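Local coordinates for Myo-inositol-1-phosphate synthase-related protein (Thermotoga maritima MSB8, PDB 3CIN) that is related to myo-inositol-1-phosphate synthases and binds nicotinamide-adenine-dinucleotide in a Rossmann-type domain, with four chains in its assembly, at residues V14-L19 / D338-G343; G44-R49 / N359-K364. All blocks are in the same frame, centred on the assembly; numbering follows the deposited sequence. Where two conformers were deposited one is given.

Interaction 1: residues V14-L19 / D338-G343; sequences VKVLIL and DLVRLG
V16 and V340 carry the apolar part of this strand-to-helix contact, their side chains crossing at about a right angle. Both methyls of V16 face the helix: CG2 lies 4.0 Å from V340 CB and equally near V340 CG1, while CG1 of V16 is 4.1 Å from that same V340 methyl. The V16 torsion explains the pairing, since with CG1 trans to its own N (chi1 180°) the two methyls straddle V340 CG1. F28 of helix 23-36 and I58 of strand 58-65 also touch V340, closing it into a buried patch.

Two residues earlier on the same strand, V14 meets backbone rather than side chain. Its CG2 approaches the carbonyl O of V340 at 3.6 Å, a van der Waals contact of methyl against helix peptide.

No hydrogen bond crosses between the segments; the polar chemistry stays on the helix, on the side turned from the strand. R341 NH2 reaches back to D338 OD1 in a salt bridge of 2.8 Å, bent to 133° at the hydrogen, with the carboxylate oxygen 21° out of the guanidinium plane. Further bonds hold the guanidinium: NE to V337 O, NH1 to I53 O and NH2 to A48 O, so all three nitrogens have partners and its rotation is fixed.

Strand 14-19 is the first strand of the Rossmann-type parallel sheet, flanked by strands 58-65 and 138-141, and the NAD pocket begins just beyond its end. Helix 328-348, from far later in the chain, lies against one face, with the V340 side chain about 14 Å from NAD. The chemistry implies van der Waals packing between these two segments, while hydrogen bonds between the R341 and D338 side chains and loop backbone tie the helix's other side to the 44-53 region.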
loop_
_atom_site.group_PDB
_atom_site.type_symbol
_atom_site.label_atom_id
_atom_site.label_comp_id
_atom_site.label_asym_id
_atom_site.label_seq_id
_atom_site.Cartn_x
_atom_site.Cartn_y
_atom_site.Cartn_z
ATOM N N VAL A 14 -20.187 -33.791 -18.090
ATOM C CA VAL A 14 -18.947 -33.449 -18.771
ATOM C C VAL A 14 -17.822 -34.294 -18.196
ATOM O O VAL A 14 -17.583 -34.291 -16.992
ATOM C CB VAL A 14 -18.615 -31.942 -18.715
ATOM C CG1 VAL A 14 -18.466 -31.474 -17.311
ATOM C CG2 VAL A 14 -17.319 -31.634 -19.535
ATOM N N LYS A 15 -17.133 -35.027 -19.060
ATOM C CA LYS A 15 -15.987 -35.835 -18.648
ATOM C C LYS A 15 -14.735 -35.028 -18.951
ATOM O O LYS A 15 -14.558 -34.558 -20.081
ATOM C CB LYS A 15 -15.926 -37.177 -19.366
ATOM C CG LYS A 15 -17.109 -38.126 -19.061
ATOM C CD LYS A 15 -17.039 -39.399 -19.880
ATOM C CE LYS A 15 -17.892 -39.253 -21.129
ATOM N N VAL A 16 -13.843 -34.951 -17.975
ATOM C CA VAL A 16 -12.673 -34.090 -18.014
ATOM C C VAL A 16 -11.396 -34.889 -17.811
ATOM O O VAL A 16 -11.283 -35.686 -16.867
ATOM C CB VAL A 16 -12.750 -33.036 -16.874
ATOM C CG1 VAL A 16 -11.517 -32.115 -16.901
ATOM C CG2 VAL A 16 -14.069 -32.228 -17.101
ATOM N N LEU A 17 -10.406 -34.582 -18.667
ATOM C CA LEU A 17 -9.065 -35.176 -18.551
ATOM C C LEU A 17 -8.103 -34.036 -18.200
ATOM O O LEU A 17 -8.123 -33.026 -18.867
ATOM C CB LEU A 17 -8.664 -35.810 -19.861
ATOM C CG LEU A 17 -7.347 -36.592 -19.816
ATOM C CD1 LEU A 17 -7.441 -37.897 -20.624
ATOM C CD2 LEU A 17 -6.197 -35.716 -20.262
ATOM N N ILE A 18 -7.230 -34.250 -17.235
ATOM C CA ILE A 18 -6.291 -33.207 -16.801
ATOM C C ILE A 18 -4.902 -33.543 -17.285
ATOM O O ILE A 18 -4.430 -34.669 -17.088
ATOM C CB ILE A 18 -6.248 -33.117 -15.218
ATOM C CG1 ILE A 18 -7.602 -32.619 -14.653
ATOM C CG2 ILE A 18 -5.066 -32.229 -14.759
ATOM C CD1 ILE A 18 -7.822 -32.861 -13.161
ATOM N N LEU A 19 -4.212 -32.553 -17.830
ATOM C CA LEU A 19 -2.786 -32.674 -18.184
ATOM C C LEU A 19 -2.023 -31.799 -17.202
ATOM O O LEU A 19 -2.172 -30.582 -17.215
ATOM C CB LEU A 19 -2.550 -32.228 -19.620
ATOM C CG LEU A 19 -3.421 -32.896 -20.682
ATOM C CD1 LEU A 19 -3.152 -32.164 -22.009
ATOM C CD2 LEU A 19 -3.195 -34.391 -20.744
ATOM N N ASP A 338 -16.027 -23.368 -14.400
ATOM C CA ASP A 338 -16.858 -22.819 -15.498
ATOM C C ASP A 338 -16.379 -23.292 -16.886
ATOM O O ASP A 338 -17.193 -23.685 -17.727
ATOM C CB ASP A 338 -16.842 -21.289 -15.520
ATOM C CG ASP A 338 -17.804 -20.643 -14.566
ATOM O OD1 ASP A 338 -18.634 -21.318 -13.885
ATOM O OD2 ASP A 338 -17.806 -19.375 -14.510
ATOM N N LEU A 339 -15.073 -23.204 -17.120
ATOM C CA LEU A 339 -14.487 -23.458 -18.447
ATOM C C LEU A 339 -14.759 -24.870 -18.939
ATOM O O LEU A 339 -15.040 -25.064 -20.112
ATOM C CB LEU A 339 -12.996 -23.198 -18.455
ATOM C CG LEU A 339 -12.629 -21.739 -18.434
ATOM C CD1 LEU A 339 -11.158 -21.552 -17.979
ATOM C CD2 LEU A 339 -12.880 -21.077 -19.783
ATOM N N VAL A 340 -14.705 -25.870 -18.067
ATOM C CA VAL A 340 -15.063 -27.201 -18.502
ATOM C C VAL A 340 -16.532 -27.323 -18.915
ATOM O O VAL A 340 -16.861 -28.051 -19.853
ATOM C CB VAL A 340 -14.699 -28.306 -17.460
ATOM C CG1 VAL A 340 -13.180 -28.332 -17.183
ATOM C CG2 VAL A 340 -15.546 -28.224 -16.186
ATOM N N ARG A 341 -17.435 -26.634 -18.219
ATOM C CA ARG A 341 -18.878 -26.692 -18.554
ATOM C C ARG A 341 -19.141 -25.883 -19.824
ATOM O O ARG A 341 -19.895 -26.287 -20.691
ATOM C CB ARG A 341 -19.700 -26.138 -17.401
ATOM C CG ARG A 341 -19.579 -26.999 -16.110
ATOM C CD ARG A 341 -20.430 -26.543 -15.023
ATOM N NE ARG A 341 -20.002 -25.285 -14.435
ATOM C CZ ARG A 341 -20.740 -24.579 -13.557
ATOM N NH1 ARG A 341 -21.969 -24.989 -13.163
ATOM N NH2 ARG A 341 -20.259 -23.446 -13.090
ATOM N N LEU A 342 -18.519 -24.720 -19.938
ATOM C CA LEU A 342 -18.618 -23.959 -21.171
ATOM C C LEU A 342 -18.009 -24.707 -22.362
ATOM O O LEU A 342 -18.449 -24.535 -23.517
ATOM C CB LEU A 342 -17.917 -22.615 -21.014
ATOM C CG LEU A 342 -18.511 -21.609 -20.031
ATOM C CD1 LEU A 342 -17.534 -20.426 -19.808
ATOM C CD2 LEU A 342 -19.900 -21.128 -20.470
ATOM N N GLY A 343 -16.981 -25.503 -22.125
ATOM C CA GLY A 343 -16.397 -26.299 -23.218
ATOM C C GLY A 343 -17.388 -27.319 -23.748
ATOM O O GLY A 343 -17.475 -27.539 -24.947
#

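Interaction 2: residues G44-R49 / N359-K364; sequences GVPLAR and NAFYMK
P46 sits at the second position of a type I beta turn, V45 to A48, closed by A48 N to V45 O (3.0 Å), and its CA is 9.6 Å from the CA of Y362 in the last turn of helix 356-362. The proline ring wedges against two aromatic side chains. Its CG meets F361 CE2 at 4.0 Å, at the edge of the phenyl ring and in its plane, and lies 4.1 Å from Y362 CE1, obliquely to that ring. The two rings also pack on each other: F361 CD2 stands 3.5 Å above the Y362 plane, over the ring centre. The turn belongs to the loop joining helix 23-36 to strand 58-65 of the Rossmann-type domain, so it ties that first crossover to the C-terminal part of the chain. With CG anti to its carbonyl carbon (chi1 -69°), Y362 sends its hydroxyl toward the turn, where L47 CD1 packs on OH at 3.8 Å. The polar partner of that hydroxyl is D338 OD2, which also accepts a hydrogen bond from the backbone N of L47. Q238 of a second subunit packs on both P46 and F361.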
loop_
_atom_site.group_PDB
_atom_site.type_symbol
_atom_site.label_atom_id
_atom_site.label_comp_id
_atom_site.label_asym_id
_atom_site.label_seq_id
_atom_site.Cartn_x
_atom_site.Cartn_y
_atom_site.Cartn_z
ATOM N N GLY A 44 -15.827 -17.907 -6.220
ATOM C CA GLY A 44 -14.763 -18.015 -7.211
ATOM C C GLY A 44 -15.096 -18.725 -8.522
ATOM O O GLY A 44 -14.263 -18.789 -9.458
ATOM N N VAL A 45 -16.302 -19.268 -8.610
ATOM C CA VAL A 45 -16.792 -19.869 -9.866
ATOM C C VAL A 45 -17.783 -18.853 -10.469
ATOM O O VAL A 45 -18.913 -18.707 -9.977
ATOM C CB VAL A 45 -17.531 -21.175 -9.586
ATOM C CG1 VAL A 45 -17.993 -21.806 -10.948
ATOM C CG2 VAL A 45 -16.605 -22.157 -8.819
ATOM N N PRO A 46 -17.339 -18.100 -11.481
ATOM C CA PRO A 46 -18.169 -16.969 -11.940
ATOM C C PRO A 46 -19.604 -17.251 -12.239
ATOM O O PRO A 46 -20.460 -16.484 -11.761
ATOM C CB PRO A 46 -17.388 -16.439 -13.147
ATOM C CG PRO A 46 -15.961 -16.761 -12.797
ATOM C CD PRO A 46 -16.038 -18.121 -12.193
ATOM N N LEU A 47 -19.902 -18.339 -12.944
ATOM C CA LEU A 47 -21.268 -18.645 -13.337
ATOM C C LEU A 47 -21.945 -19.593 -12.370
ATOM O O LEU A 47 -23.101 -19.902 -12.534
ATOM C CB LEU A 47 -21.340 -19.155 -14.789
ATOM C CG LEU A 47 -20.853 -18.131 -15.807
ATOM C CD1 LEU A 47 -20.906 -18.907 -17.142
ATOM C CD2 LEU A 47 -21.694 -16.855 -15.796
ATOM N N ALA A 48 -21.237 -19.997 -11.315
ATOM C CA ALA A 48 -21.849 -20.729 -10.197
ATOM C C ALA A 48 -22.824 -21.790 -10.696
ATOM O O ALA A 48 -22.411 -22.647 -11.464
ATOM C CB ALA A 48 -22.484 -19.785 -9.254
ATOM N N ARG A 49 -24.070 -21.763 -10.237
ATOM C CA ARG A 49 -25.065 -22.768 -10.600
ATOM C C ARG A 49 -26.010 -22.319 -11.710
ATOM O O ARG A 49 -27.099 -22.899 -11.875
ATOM C CB ARG A 49 -25.846 -23.187 -9.376
ATOM C CG ARG A 49 -25.013 -23.850 -8.317
ATOM C CD ARG A 49 -25.935 -24.422 -7.257
ATOM N NE ARG A 49 -25.242 -24.387 -5.981
ATOM C CZ ARG A 49 -24.544 -25.393 -5.474
ATOM N NH1 ARG A 49 -24.510 -26.590 -6.078
ATOM N NH2 ARG A 49 -23.934 -25.214 -4.299
ATOM N N ASN A 359 -12.966 -16.758 -24.228
ATOM C CA ASN A 359 -11.583 -16.389 -23.981
ATOM C C ASN A 359 -11.495 -14.985 -23.410
ATOM O O ASN A 359 -10.682 -14.754 -22.526
ATOM C CB ASN A 359 -10.750 -16.423 -25.270
ATOM C CG ASN A 359 -10.726 -17.797 -25.902
ATOM O OD1 ASN A 359 -10.786 -18.832 -25.190
ATOM N ND2 ASN A 359 -10.432 -17.804 -27.214
ATOM N N ALA A 360 -12.258 -14.061 -23.961
ATOM C CA ALA A 360 -12.124 -12.658 -23.529
ATOM C C ALA A 360 -12.323 -12.422 -22.028
ATOM O O ALA A 360 -11.756 -11.464 -21.459
ATOM C CB ALA A 360 -13.058 -11.795 -24.324
ATOM N N PHE A 361 -13.168 -13.228 -21.399
ATOM C CA PHE A 361 -13.405 -13.103 -19.999
ATOM C C PHE A 361 -12.419 -13.927 -19.182
ATOM O O PHE A 361 -11.892 -13.482 -18.192
ATOM C CB PHE A 361 -14.825 -13.531 -19.582
ATOM C CG PHE A 361 -15.064 -13.361 -18.087
ATOM C CD1 PHE A 361 -15.127 -12.079 -17.527
ATOM C CD2 PHE A 361 -15.108 -14.435 -17.230
ATOM C CE1 PHE A 361 -15.243 -11.916 -16.130
ATOM C CE2 PHE A 361 -15.258 -14.257 -15.821
ATOM C CZ PHE A 361 -15.327 -12.994 -15.301
ATOM N N TYR A 362 -12.193 -15.174 -19.586
ATOM C CA TYR A 362 -11.435 -16.096 -18.758
ATOM C C TYR A 362 -9.898 -16.124 -18.899
ATOM O O TYR A 362 -9.191 -16.718 -18.070
ATOM C CB TYR A 362 -12.003 -17.520 -18.953
ATOM C CG TYR A 362 -13.371 -17.709 -18.373
ATOM C CD1 TYR A 362 -13.550 -18.024 -17.026
ATOM C CD2 TYR A 362 -14.473 -17.587 -19.126
ATOM C CE1 TYR A 362 -14.818 -18.226 -16.506
ATOM C CE2 TYR A 362 -15.741 -17.767 -18.610
ATOM C CZ TYR A 362 -15.925 -18.063 -17.294
ATOM O OH TYR A 362 -17.213 -18.223 -16.828
ATOM N N MET A 363 -9.400 -15.480 -19.945
ATOM C CA MET A 363 -8.012 -15.629 -20.355
ATOM C C MET A 363 -7.383 -14.280 -20.427
ATOM O O MET A 363 -8.012 -13.306 -20.875
ATOM C CB MET A 363 -7.924 -16.278 -21.729
ATOM C CG MET A 363 -8.524 -17.632 -21.851
ATOM S SD MET A 363 -7.564 -18.862 -20.981
ATOM C CE MET A 363 -8.580 -20.356 -21.025
ATOM N N LYS A 364 -6.119 -14.214 -19.998
ATOM C CA LYS A 364 -5.449 -12.956 -20.163
ATOM C C LYS A 364 -4.779 -12.726 -21.482
ATOM O O LYS A 364 -4.453 -11.603 -21.750
ATOM C CB LYS A 364 -4.574 -12.561 -19.009
ATOM C CG LYS A 364 -3.606 -13.540 -18.513
ATOM C CD LYS A 364 -2.814 -12.886 -17.399
ATOM C CE LYS A 364 -1.707 -13.743 -16.889
ATOM N NZ LYS A 364 -2.180 -14.672 -15.828
#

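The centres of interactions 1 and 2 lie 13 Å apart. Helix 328-348 supplies one side of interaction 1, presenting V340 to strand 14-19, and on another flank it meets both segments of interaction 2. Along the chain their segments alternate, 14-19, 44-49, 338-343, 359-364, so two early pieces of the Rossmann-type domain each meet a late one. The two contacts touch directly through D338 and R341 of the shared helix. Together they join the early part of the chain that builds the parallel sheet to late elements, helix 328-348 and the helix after edge strand 353-354, that complete the same domain, with interaction 2 also bordering a second subunit.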